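PDB 4ZQU: CdiA-CT toxin, Conserved domain protein from Yersinia pseudotuberculosis serotype O:3, which probably acts as a nuclease toxin in contact-dependent growth inhibition between bacteria, and forms a complex with its immunity protein CdiI. Local coordinates for residues M1-Y6 against A37-T42; Q43-L48 against P93-K98; Q53-I58 against N105-Y110; D63-F68 against K86-A91. All coordinates share one frame; numbering follows the deposited sequence.

Interaction 1. Residues M1-Y6 against A37-T42; sequences MPWEDY and AKSLDT
W3 leans its indole across the strand at A37, K38 and S39, meeting two short side chains and one backbone carbonyl. With CG anti to the backbone N (chi1 177°), the ring reaches off the first turn of helix 3-9 straight toward the strand. Its five-membered part does the touching: CD1 lies 3.6 Å from S39 CB and 4.0 Å from A37 CB, both approaching the ring obliquely. The CB of W3 itself rests 3.8 Å from S39 CB. Small residues suit A37 and S39, since a wide indole must settle close to the sheet here. K38 O comes within 3.1 Å of W3 NE1, but the angle is too poor for a hydrogen bond; the indole N-H is given instead to R89 O on the neighbouring strand 85-92.

This is the outer layer of an alpha/beta fold assigned to the PDDEXK nuclease clan: helix 3-9 lies over one face of the mixed sheet, and A37 and S39 point to that side. K38 points to the other side, where its NZ bonds S57 OG of helix 53-66.

E4 adds a lighter contact at the margin, its CA standing 4.0 Å from A37 CB. Its side chain runs out extended beside the strand, with CG 4.3 Å from A37 CB, and the carboxylate makes a long, weak ion pair with R16.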
loop_
_atom_site.group_PDB
_atom_site.type_symbol
_atom_site.label_atom_id
_atom_site.label_comp_id
_atom_site.label_asym_id
_atom_site.label_seq_id
_atom_site.Cartn_x
_atom_site.Cartn_y
_atom_site.Cartn_z
ATOM N N MET A 1 4.939 25.046 -7.026
ATOM C CA MET A 1 4.070 24.051 -6.410
ATOM C C MET A 1 4.875 23.218 -5.419
ATOM O O MET A 1 6.102 23.175 -5.509
ATOM C CB MET A 1 3.424 23.161 -7.479
ATOM C CG MET A 1 4.289 22.006 -7.957
ATOM S SD MET A 1 3.602 21.195 -9.416
ATOM C CE MET A 1 1.892 20.992 -8.932
ATOM N N PRO A 2 4.190 22.573 -4.456
ATOM C CA PRO A 2 4.894 21.716 -3.496
ATOM C C PRO A 2 5.725 20.640 -4.191
ATOM O O PRO A 2 5.358 20.191 -5.278
ATOM C CB PRO A 2 3.758 21.094 -2.681
ATOM C CG PRO A 2 2.653 22.090 -2.769
ATOM C CD PRO A 2 2.752 22.676 -4.147
ATOM N N TRP A 3 6.835 20.249 -3.575
ATOM C CA TRP A 3 7.750 19.287 -4.179
ATOM C C TRP A 3 7.056 17.971 -4.506
ATOM O O TRP A 3 7.263 17.406 -5.578
ATOM C CB TRP A 3 8.945 19.032 -3.256
ATOM C CG TRP A 3 9.896 17.991 -3.775
ATOM C CD1 TRP A 3 10.185 16.786 -3.203
ATOM C CD2 TRP A 3 10.675 18.061 -4.977
ATOM N NE1 TRP A 3 11.099 16.106 -3.970
ATOM C CE2 TRP A 3 11.415 16.865 -5.064
ATOM C CE3 TRP A 3 10.820 19.018 -5.985
ATOM C CZ2 TRP A 3 12.287 16.604 -6.120
ATOM C CZ3 TRP A 3 11.686 18.756 -7.032
ATOM C CH2 TRP A 3 12.408 17.558 -7.090
ATOM N N GLU A 4 6.224 17.497 -3.583
ATOM C CA GLU A 4 5.532 16.226 -3.751
ATOM C C GLU A 4 4.625 16.252 -4.976
ATOM O O GLU A 4 4.504 15.256 -5.688
ATOM C CB GLU A 4 4.722 15.888 -2.495
ATOM C CG GLU A 4 4.229 14.447 -2.441
ATOM C CD GLU A 4 3.710 14.051 -1.070
ATOM O OE1 GLU A 4 3.632 14.926 -0.180
ATOM O OE2 GLU A 4 3.384 12.860 -0.880
ATOM N N ASP A 5 4.002 17.399 -5.223
ATOM C CA ASP A 5 3.111 17.555 -6.366
ATOM C C ASP A 5 3.896 17.701 -7.664
ATOM O O ASP A 5 3.487 17.193 -8.710
ATOM C CB ASP A 5 2.193 18.759 -6.160
ATOM C CG ASP A 5 1.255 18.576 -4.985
ATOM O OD1 ASP A 5 0.121 18.100 -5.198
ATOM O OD2 ASP A 5 1.655 18.894 -3.846
ATOM N N TYR A 6 5.023 18.400 -7.584
ATOM C CA TYR A 6 5.908 18.582 -8.728
ATOM C C TYR A 6 6.448 17.244 -9.228
ATOM O O TYR A 6 6.577 17.024 -10.434
ATOM C CB TYR A 6 7.062 19.516 -8.358
ATOM C CG TYR A 6 8.102 19.662 -9.440
ATOM C CD1 TYR A 6 7.942 20.588 -10.460
ATOM C CD2 TYR A 6 9.247 18.874 -9.442
ATOM C CE1 TYR A 6 8.892 20.725 -11.452
ATOM C CE2 TYR A 6 10.202 19.004 -10.431
ATOM C CZ TYR A 6 10.019 19.930 -11.433
ATOM O OH TYR A 6 10.967 20.065 -12.422
ATOM N N ALA A 37 9.103 11.099 -2.502
ATOM C CA ALA A 37 9.419 12.510 -2.686
ATOM C C ALA A 37 9.837 13.154 -1.373
ATOM O O ALA A 37 9.000 13.433 -0.514
ATOM C CB ALA A 37 8.223 13.248 -3.281
ATOM N N LYS A 38 11.136 13.387 -1.224
ATOM C CA LYS A 38 11.667 14.043 -0.037
ATOM C C LYS A 38 12.179 15.433 -0.393
ATOM O O LYS A 38 12.781 15.628 -1.448
ATOM C CB LYS A 38 12.782 13.202 0.591
ATOM C CG LYS A 38 13.366 13.788 1.875
ATOM C CD LYS A 38 14.443 12.891 2.476
ATOM C CE LYS A 38 15.135 13.574 3.648
ATOM N NZ LYS A 38 14.192 13.876 4.760
ATOM N N SER A 39 11.938 16.398 0.485
ATOM C CA SER A 39 12.359 17.770 0.230
ATOM C C SER A 39 13.021 18.401 1.445
ATOM O O SER A 39 12.578 18.220 2.577
ATOM C CB SER A 39 11.166 18.622 -0.205
ATOM O OG SER A 39 11.556 19.968 -0.423
ATOM N N LEU A 40 14.089 19.146 1.199
ATOM C CA LEU A 40 14.754 19.913 2.242
ATOM C C LEU A 40 14.735 21.388 1.876
ATOM O O LEU A 40 15.308 21.778 0.864
ATOM C CB LEU A 40 16.190 19.434 2.429
ATOM C CG LEU A 40 16.351 18.003 2.936
ATOM C CD1 LEU A 40 17.765 17.514 2.700
ATOM C CD2 LEU A 40 15.999 17.929 4.410
ATOM N N ASP A 41 14.067 22.209 2.680
ATOM C CA ASP A 41 14.045 23.639 2.400
ATOM C C ASP A 41 15.252 24.326 3.036
ATOM O O ASP A 41 16.058 23.682 3.710
ATOM C CB ASP A 41 12.730 24.282 2.868
ATOM C CG ASP A 41 12.426 24.026 4.336
ATOM O OD1 ASP A 41 13.366 23.952 5.152
ATOM O OD2 ASP A 41 11.229 23.912 4.673
ATOM N N THR A 42 15.368 25.631 2.810
ATOM C CA THR A 42 16.526 26.398 3.261
ATOM C C THR A 42 16.662 26.401 4.780
ATOM O O THR A 42 17.772 26.363 5.311
ATOM C CB THR A 42 16.455 27.856 2.769
ATOM O OG1 THR A 42 15.259 28.472 3.264
ATOM C CG2 THR A 42 16.455 27.906 1.249
#

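Interaction 2. Residues Q43-L48 against P93-K98; sequences QTMAKL and PVNTTK
The backbones of M45, in the short helix 42-47, and T96, in an irregular loop, come closest with their CA atoms 6.7 Å apart, a gap filled by the methionine side chain. M45 leaves the helix with CG anti to the backbone N and then bends at chi2 and chi3 (61° and 78°), which curls the methyl group back over the loop. Two levels of the chain therefore meet the P93 ring: M45 CB touches P93 CG at 3.6 Å, and M45 CE touches P93 CD at the same distance. The methyl also lies 3.5 Å from T96 OG1. A flexible, unbranched thioether suits this place because it can follow the proline ring and the threonine in turn.

The loop belongs to a beta-alpha-beta unit of the PDDEXK-type fold, leading from strand 85-92 into helix 98-113, which is followed by the parallel strand 117-122. T97 is the N-cap of that helix. Q100 in its first turn accepts a bond from T97 N at OE1 and donates one to M45 O from NE2, thereby bridging the two segments.

T96 OG1 donates to P93 O over 2.9 Å, standing 44° above the carbonyl plane, and this bond closes the bend of the loop. At the outer margin, N95 turns its amide toward the helix: ND2 lies 4.1 Å from A46 CB and is hydrogen-bonded to T42 O, while OD1 faces the CB and CG of M45.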
loop_
_atom_site.group_PDB
_atom_site.type_symbol
_atom_site.label_atom_id
_atom_site.label_comp_id
_atom_site.label_asym_id
_atom_site.label_seq_id
_atom_site.Cartn_x
_atom_site.Cartn_y
_atom_site.Cartn_z
ATOM N N GLN A 43 15.529 26.442 5.471
ATOM C CA GLN A 43 15.528 26.497 6.926
ATOM C C GLN A 43 15.955 25.172 7.547
ATOM O O GLN A 43 16.773 25.146 8.468
ATOM C CB GLN A 43 14.146 26.896 7.440
ATOM C CG GLN A 43 13.738 28.306 7.054
ATOM C CD GLN A 43 14.611 29.369 7.694
ATOM O OE1 GLN A 43 15.522 29.906 7.063
ATOM N NE2 GLN A 43 14.333 29.681 8.955
ATOM N N THR A 44 15.396 24.076 7.037
ATOM C CA THR A 44 15.716 22.743 7.537
ATOM C C THR A 44 17.156 22.364 7.194
ATOM O O THR A 44 17.843 21.711 7.983
ATOM C CB THR A 44 14.754 21.685 6.964
ATOM O OG1 THR A 44 13.401 22.093 7.199
ATOM C CG2 THR A 44 14.987 20.333 7.619
ATOM N N MET A 45 17.608 22.783 6.016
ATOM C CA MET A 45 18.985 22.550 5.597
ATOM C C MET A 45 19.951 23.315 6.497
ATOM O O MET A 45 21.031 22.826 6.829
ATOM C CB MET A 45 19.180 22.956 4.133
ATOM C CG MET A 45 20.558 22.633 3.583
ATOM S SD MET A 45 20.915 20.865 3.617
ATOM C CE MET A 45 19.993 20.304 2.193
ATOM N N ALA A 46 19.549 24.518 6.894
ATOM C CA ALA A 46 20.335 25.322 7.816
ATOM C C ALA A 46 20.321 24.713 9.215
ATOM O O ALA A 46 21.317 24.773 9.937
ATOM C CB ALA A 46 19.813 26.747 7.854
ATOM N N LYS A 47 19.187 24.126 9.589
ATOM C CA LYS A 47 19.021 23.550 10.919
ATOM C C LYS A 47 19.895 22.311 11.113
ATOM O O LYS A 47 20.485 22.118 12.177
ATOM C CB LYS A 47 17.558 23.210 11.167
ATOM N N LEU A 48 19.974 21.476 10.082
ATOM C CA LEU A 48 20.807 20.278 10.126
ATOM C C LEU A 48 22.256 20.615 9.786
ATOM O O LEU A 48 22.819 20.092 8.824
ATOM C CB LEU A 48 20.271 19.217 9.164
ATOM C CG LEU A 48 18.849 18.729 9.443
ATOM C CD1 LEU A 48 18.407 17.738 8.383
ATOM C CD2 LEU A 48 18.764 18.107 10.823
ATOM N N PRO A 93 18.089 22.847 -1.332
ATOM C CA PRO A 93 18.119 24.291 -1.580
ATOM C C PRO A 93 19.487 24.811 -2.010
ATOM O O PRO A 93 20.442 24.044 -2.125
ATOM C CB PRO A 93 17.726 24.874 -0.225
ATOM C CG PRO A 93 18.249 23.894 0.753
ATOM C CD PRO A 93 18.146 22.540 0.107
ATOM N N VAL A 94 19.570 26.117 -2.234
ATOM C CA VAL A 94 20.787 26.747 -2.730
ATOM C C VAL A 94 21.826 26.962 -1.634
ATOM O O VAL A 94 23.022 27.040 -1.915
ATOM C CB VAL A 94 20.475 28.101 -3.395
ATOM C CG1 VAL A 94 19.617 27.895 -4.633
ATOM C CG2 VAL A 94 19.776 29.028 -2.410
ATOM N N ASN A 95 21.370 27.050 -0.387
ATOM C CA ASN A 95 22.275 27.290 0.735
ATOM C C ASN A 95 22.921 26.004 1.246
ATOM O O ASN A 95 23.503 25.983 2.332
ATOM C CB ASN A 95 21.539 27.994 1.880
ATOM C CG ASN A 95 20.481 27.117 2.526
ATOM O OD1 ASN A 95 19.826 26.321 1.857
ATOM N ND2 ASN A 95 20.310 27.262 3.836
ATOM N N THR A 96 22.811 24.936 0.462
ATOM C CA THR A 96 23.458 23.673 0.788
ATOM C C THR A 96 24.972 23.829 0.700
ATOM O O THR A 96 25.511 24.136 -0.363
ATOM C CB THR A 96 23.000 22.540 -0.150
ATOM O OG1 THR A 96 21.574 22.406 -0.085
ATOM C CG2 THR A 96 23.654 21.223 0.243
ATOM N N THR A 97 25.653 23.626 1.822
ATOM C CA THR A 97 27.096 23.808 1.874
ATOM C C THR A 97 27.823 22.604 1.293
ATOM O O THR A 97 27.240 21.531 1.133
ATOM C CB THR A 97 27.584 24.042 3.310
ATOM O OG1 THR A 97 27.489 22.822 4.051
ATOM C CG2 THR A 97 26.744 25.106 3.990
ATOM N N LYS A 98 29.100 22.795 0.980
ATOM C CA LYS A 98 29.943 21.733 0.446
ATOM C C LYS A 98 29.974 20.546 1.397
ATOM O O LYS A 98 29.909 19.394 0.971
ATOM C CB LYS A 98 31.361 22.254 0.201
ATOM C CG LYS A 98 31.403 23.553 -0.589
ATOM C CD LYS A 98 32.756 24.230 -0.485
ATOM C CE LYS A 98 33.850 23.366 -1.080
ATOM N NZ LYS A 98 35.173 24.044 -1.004
#

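Interaction 3. Residues Q53-I58 against N105-Y110; sequences QVYSSI and NRAIEY
Y55 sets the edge of its ring against the backbone of R106 and A107, where the two helices draw closest. With CG anti to the backbone N (chi1 175°), the ring extends across the interface; A107 N lies near its plane, 3.7 Å from Y55 CD1, and R106 C meets the same edge. The local axes are 9.1 Å apart and run in broadly the same direction, inclined at 32°. A107 makes such nearness possible: its single methyl is held between Y55 CD1 at 3.9 Å and I58 CG2 at 3.6 Å, so an aromatic edge and a branched aliphatic group share one small residue.

Further along, the hydroxyl of Y55 comes up to the CB, CG and CD1 side of Y110. The two side chains cross at about a right angle, and Y55 OH lies 3.6 Å from Y110 CD1, obliquely to that ring. R106 borders the interface with its aliphatic CB, 3.9 Å from Y55 CD1, while its guanidinium swings back obliquely toward Y55 CB. Tyrosine suits both positions, giving flat apolar carbon to the interface and a polar atom at its far end; the hydroxyl of Y110 bonds D63 OD1.

Helices 53-66 and 98-113 thus form a pair covering one face of the PDDEXK-type sheet: I58 reaches L90 of strand 85-92, and I108 packs on V118 and V120 of strand 117-122.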
loop_
_atom_site.group_PDB
_atom_site.type_symbol
_atom_site.label_atom_id
_atom_site.label_comp_id
_atom_site.label_asym_id
_atom_site.label_seq_id
_atom_site.Cartn_x
_atom_site.Cartn_y
_atom_site.Cartn_z
ATOM N N GLN A 53 24.083 14.998 10.117
ATOM C CA GLN A 53 22.665 15.297 10.324
ATOM C C GLN A 53 21.865 15.206 9.032
ATOM O O GLN A 53 20.734 14.719 9.022
ATOM C CB GLN A 53 22.487 16.684 10.935
ATOM C CG GLN A 53 22.182 16.663 12.417
ATOM C CD GLN A 53 21.892 18.043 12.963
ATOM O OE1 GLN A 53 22.528 19.020 12.574
ATOM N NE2 GLN A 53 20.915 18.132 13.858
ATOM N N VAL A 54 22.453 15.692 7.947
ATOM C CA VAL A 54 21.828 15.598 6.639
ATOM C C VAL A 54 21.823 14.150 6.167
ATOM O O VAL A 54 20.801 13.643 5.701
ATOM C CB VAL A 54 22.552 16.483 5.606
ATOM C CG1 VAL A 54 22.049 16.193 4.204
ATOM C CG2 VAL A 54 22.367 17.953 5.951
ATOM N N TYR A 55 22.967 13.488 6.303
ATOM C CA TYR A 55 23.098 12.082 5.934
ATOM C C TYR A 55 22.080 11.214 6.667
ATOM O O TYR A 55 21.467 10.332 6.068
ATOM C CB TYR A 55 24.518 11.582 6.220
ATOM C CG TYR A 55 24.702 10.102 5.976
ATOM C CD1 TYR A 55 24.900 9.611 4.694
ATOM C CD2 TYR A 55 24.675 9.196 7.028
ATOM C CE1 TYR A 55 25.064 8.257 4.465
ATOM C CE2 TYR A 55 24.839 7.840 6.808
ATOM C CZ TYR A 55 25.033 7.376 5.527
ATOM O OH TYR A 55 25.197 6.028 5.306
ATOM N N SER A 56 21.899 11.473 7.960
ATOM C CA SER A 56 20.946 10.727 8.777
ATOM C C SER A 56 19.520 10.841 8.257
ATOM O O SER A 56 18.843 9.834 8.067
ATOM C CB SER A 56 20.993 11.204 10.229
ATOM O OG SER A 56 22.223 10.864 10.842
ATOM N N SER A 57 19.072 12.073 8.037
ATOM C CA SER A 57 17.710 12.328 7.576
ATOM C C SER A 57 17.394 11.560 6.300
ATOM O O SER A 57 16.322 10.970 6.167
ATOM C CB SER A 57 17.499 13.822 7.343
ATOM O OG SER A 57 16.203 14.072 6.827
ATOM N N ILE A 58 18.339 11.570 5.367
ATOM C CA ILE A 58 18.170 10.878 4.095
ATOM C C ILE A 58 18.270 9.369 4.274
ATOM O O ILE A 58 17.439 8.620 3.762
ATOM C CB ILE A 58 19.215 11.333 3.064
ATOM C CG1 ILE A 58 19.208 12.859 2.939
ATOM C CG2 ILE A 58 18.948 10.679 1.720
ATOM C CD1 ILE A 58 20.263 13.400 1.999
ATOM N N ASN A 105 25.834 13.200 -1.216
ATOM C CA ASN A 105 26.433 12.234 -2.125
ATOM C C ASN A 105 26.728 10.912 -1.432
ATOM O O ASN A 105 26.717 9.853 -2.061
ATOM C CB ASN A 105 27.707 12.808 -2.737
ATOM C CG ASN A 105 27.419 13.884 -3.752
ATOM O OD1 ASN A 105 26.614 13.691 -4.663
ATOM N ND2 ASN A 105 28.059 15.034 -3.594
ATOM N N ARG A 106 26.989 10.982 -0.132
ATOM C CA ARG A 106 27.232 9.786 0.664
ATOM C C ARG A 106 25.969 8.947 0.785
ATOM O O ARG A 106 26.014 7.720 0.694
ATOM C CB ARG A 106 27.745 10.158 2.057
ATOM C CG ARG A 106 28.938 9.334 2.511
ATOM C CD ARG A 106 29.484 9.811 3.853
ATOM N NE ARG A 106 29.633 11.263 3.936
ATOM C CZ ARG A 106 29.279 11.991 4.992
ATOM N NH1 ARG A 106 28.743 11.403 6.055
ATOM N NH2 ARG A 106 29.460 13.306 4.986
ATOM N N ALA A 107 24.845 9.621 1.005
ATOM C CA ALA A 107 23.554 8.959 1.100
ATOM C C ALA A 107 23.123 8.408 -0.259
ATOM O O ALA A 107 22.461 7.374 -0.338
ATOM C CB ALA A 107 22.511 9.917 1.643
ATOM N N ILE A 108 23.499 9.108 -1.324
ATOM C CA ILE A 108 23.229 8.647 -2.681
ATOM C C ILE A 108 23.870 7.288 -2.913
ATOM O O ILE A 108 23.243 6.366 -3.439
ATOM C CB ILE A 108 23.754 9.640 -3.733
ATOM C CG1 ILE A 108 22.906 10.913 -3.739
ATOM C CG2 ILE A 108 23.765 9.005 -5.114
ATOM C CD1 ILE A 108 23.408 11.971 -4.702
ATOM N N GLU A 109 25.128 7.169 -2.506
ATOM C CA GLU A 109 25.877 5.939 -2.714
ATOM C C GLU A 109 25.425 4.863 -1.739
ATOM O O GLU A 109 25.399 3.682 -2.080
ATOM C CB GLU A 109 27.382 6.192 -2.575
ATOM C CG GLU A 109 28.251 5.015 -2.994
ATOM C CD GLU A 109 28.375 4.902 -4.500
ATOM O OE1 GLU A 109 27.797 5.752 -5.210
ATOM O OE2 GLU A 109 29.049 3.968 -4.979
ATOM N N TYR A 110 25.075 5.276 -0.526
ATOM C CA TYR A 110 24.507 4.352 0.446
ATOM C C TYR A 110 23.225 3.727 -0.094
ATOM O O TYR A 110 23.074 2.506 -0.095
ATOM C CB TYR A 110 24.223 5.055 1.775
ATOM C CG TYR A 110 23.439 4.200 2.743
ATOM C CD1 TYR A 110 24.062 3.201 3.477
ATOM C CD2 TYR A 110 22.072 4.384 2.913
ATOM C CE1 TYR A 110 23.348 2.411 4.359
ATOM C CE2 TYR A 110 21.349 3.598 3.787
ATOM C CZ TYR A 110 21.992 2.616 4.511
ATOM O OH TYR A 110 21.272 1.835 5.385
#

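Interaction 4. Residues D63-F68 against K86-A91; sequences DVTAKF and KEVRLA
K86 stretches from strand 85-92 to T65 and A66 in the last turn of helix 53-66, joining sheet and helical layer of the PDDEXK-type alpha/beta fold. Its CB already points toward the helix, and CG stands anti to the carbonyl carbon (chi1 -59°). Beyond CG the chain is fully extended and runs alongside the T65 carbonyl: CB and CG span the gap, CD passes 3.2 Å from T65 O, and CE lies 3.4 Å from the same oxygen. NZ then donates a hydrogen bond to T65 O over 3.1 Å, lying in the carbonyl plane and on a lone pair, with a C=O...N angle of 139°. A66 O is equally near NZ, at 3.1 Å.

Lysine suits this place because it combines a long apolar stem, which also lies against V34 of the adjacent strand, with an amino group that can bond a backbone carbonyl at a helix end. The partial negative charge expected at that end would probably favour the amino group there. T65 O is shared, accepting a second bond from the hydroxyl of Y24, whose ring meets that of F68 with planes inclined at about 55°.

Beside the lysine, T65 offers the sheet its methyl rather than its hydroxyl. OG1 sits between the backbone N and the carbonyl carbon and turns back to bond I62 O; CG2 thereby faces V88, crossing it at about a right angle, with T65 CG2 4.1 Å from V88 CG2.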
loop_
_atom_site.group_PDB
_atom_site.type_symbol
_atom_site.label_atom_id
_atom_site.label_comp_id
_atom_site.label_asym_id
_atom_site.label_seq_id
_atom_site.Cartn_x
_atom_site.Cartn_y
_atom_site.Cartn_z
ATOM N N ASP A 63 16.346 3.719 4.321
ATOM C CA ASP A 63 16.138 2.451 5.011
ATOM C C ASP A 63 14.680 2.008 4.944
ATOM O O ASP A 63 14.398 0.828 4.755
ATOM C CB ASP A 63 16.592 2.552 6.469
ATOM C CG ASP A 63 18.091 2.742 6.601
ATOM O OD1 ASP A 63 18.835 2.222 5.741
ATOM O OD2 ASP A 63 18.527 3.410 7.565
ATOM N N VAL A 64 13.763 2.960 5.087
ATOM C CA VAL A 64 12.335 2.662 5.058
ATOM C C VAL A 64 11.893 2.200 3.671
ATOM O O VAL A 64 11.115 1.255 3.540
ATOM C CB VAL A 64 11.497 3.885 5.474
ATOM C CG1 VAL A 64 10.017 3.546 5.465
ATOM C CG2 VAL A 64 11.917 4.362 6.848
ATOM N N THR A 65 12.395 2.870 2.641
ATOM C CA THR A 65 12.087 2.495 1.269
ATOM C C THR A 65 12.593 1.089 0.972
ATOM O O THR A 65 11.920 0.302 0.308
ATOM C CB THR A 65 12.712 3.473 0.254
ATOM O OG1 THR A 65 14.136 3.321 0.257
ATOM C CG2 THR A 65 12.365 4.908 0.600
ATOM N N ALA A 66 13.781 0.781 1.482
ATOM C CA ALA A 66 14.457 -0.479 1.183
ATOM C C ALA A 66 13.926 -1.641 2.018
ATOM O O ALA A 66 13.773 -2.752 1.516
ATOM C CB ALA A 66 15.961 -0.329 1.390
ATOM N N LYS A 67 13.651 -1.378 3.292
ATOM C CA LYS A 67 13.165 -2.410 4.204
ATOM C C LYS A 67 11.649 -2.559 4.141
ATOM O O LYS A 67 11.043 -3.188 5.009
ATOM C CB LYS A 67 13.601 -2.106 5.630
ATOM N N PHE A 68 11.038 -1.978 3.115
ATOM C CA PHE A 68 9.595 -2.053 2.950
ATOM C C PHE A 68 9.151 -3.456 2.539
ATOM O O PHE A 68 9.610 -3.992 1.527
ATOM C CB PHE A 68 9.127 -1.030 1.916
ATOM C CG PHE A 68 7.651 -1.065 1.652
ATOM C CD1 PHE A 68 6.788 -0.276 2.388
ATOM C CD2 PHE A 68 7.127 -1.882 0.663
ATOM C CE1 PHE A 68 5.434 -0.303 2.146
ATOM C CE2 PHE A 68 5.772 -1.915 0.419
ATOM C CZ PHE A 68 4.924 -1.123 1.162
ATOM N N LYS A 86 12.894 1.191 -6.779
ATOM C CA LYS A 86 12.693 2.149 -5.701
ATOM C C LYS A 86 13.536 3.394 -5.936
ATOM O O LYS A 86 14.704 3.300 -6.311
ATOM C CB LYS A 86 13.038 1.517 -4.349
ATOM C CG LYS A 86 12.213 0.281 -4.015
ATOM C CD LYS A 86 12.684 -0.400 -2.737
ATOM C CE LYS A 86 11.832 -1.629 -2.440
ATOM N NZ LYS A 86 12.272 -2.357 -1.218
ATOM N N GLU A 87 12.941 4.561 -5.722
ATOM C CA GLU A 87 13.649 5.813 -5.952
ATOM C C GLU A 87 13.263 6.898 -4.960
ATOM O O GLU A 87 12.091 7.067 -4.630
ATOM C CB GLU A 87 13.394 6.317 -7.372
ATOM C CG GLU A 87 14.077 7.639 -7.679
ATOM C CD GLU A 87 13.653 8.222 -9.003
ATOM O OE1 GLU A 87 12.587 7.821 -9.515
ATOM O OE2 GLU A 87 14.389 9.078 -9.536
ATOM N N VAL A 88 14.261 7.637 -4.489
ATOM C CA VAL A 88 14.002 8.821 -3.686
ATOM C C VAL A 88 14.296 10.074 -4.503
ATOM O O VAL A 88 15.421 10.281 -4.957
ATOM C CB VAL A 88 14.844 8.842 -2.402
ATOM C CG1 VAL A 88 14.490 10.063 -1.569
ATOM C CG2 VAL A 88 14.629 7.568 -1.602
ATOM N N ARG A 89 13.268 10.894 -4.700
ATOM C CA ARG A 89 13.417 12.171 -5.388
ATOM C C ARG A 89 13.667 13.276 -4.368
ATOM O O ARG A 89 12.747 13.713 -3.671
ATOM C CB ARG A 89 12.179 12.484 -6.228
ATOM C CG ARG A 89 11.994 11.572 -7.429
ATOM C CD ARG A 89 12.772 12.074 -8.634
ATOM N NE ARG A 89 12.298 13.382 -9.084
ATOM C CZ ARG A 89 11.280 13.565 -9.922
ATOM N NH1 ARG A 89 10.619 12.522 -10.405
ATOM N NH2 ARG A 89 10.922 14.794 -10.274
ATOM N N LEU A 90 14.918 13.720 -4.287
ATOM C CA LEU A 90 15.348 14.639 -3.240
ATOM C C LEU A 90 15.519 16.069 -3.735
ATOM O O LEU A 90 16.268 16.327 -4.676
ATOM C CB LEU A 90 16.662 14.151 -2.627
ATOM C CG LEU A 90 17.220 14.960 -1.458
ATOM C CD1 LEU A 90 16.340 14.801 -0.227
ATOM C CD2 LEU A 90 18.652 14.547 -1.158
ATOM N N ALA A 91 14.823 16.997 -3.086
ATOM C CA ALA A 91 14.992 18.415 -3.369
ATOM C C ALA A 91 15.911 19.051 -2.329
ATOM O O ALA A 91 15.707 18.885 -1.128
ATOM C CB ALA A 91 13.647 19.118 -3.397
#

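Overall arrangement
Interactions 1 and 4 use neighbouring strands, 33-39 and 85-92, but lie on opposite faces of the sheet, with helix 3-9 on one and helix 53-66 on the other. L40 N to A91 O (2.8 Å) joins their strands, and W3 CD2 packs on A91 CB (3.5 Å). Interactions 3 and 4, with centres about 11 Å apart, share helix 53-66. Interaction 2 lies at one end of the fold, its centre about 14 Å from those of both 1 and 3. It meets interaction 1 through L40 CD1 against M45 CE (3.6 Å), and interaction 3 through M45 SD against V54 CG2 (4.0 Å). The other protein chain of the complex touches none of these segments.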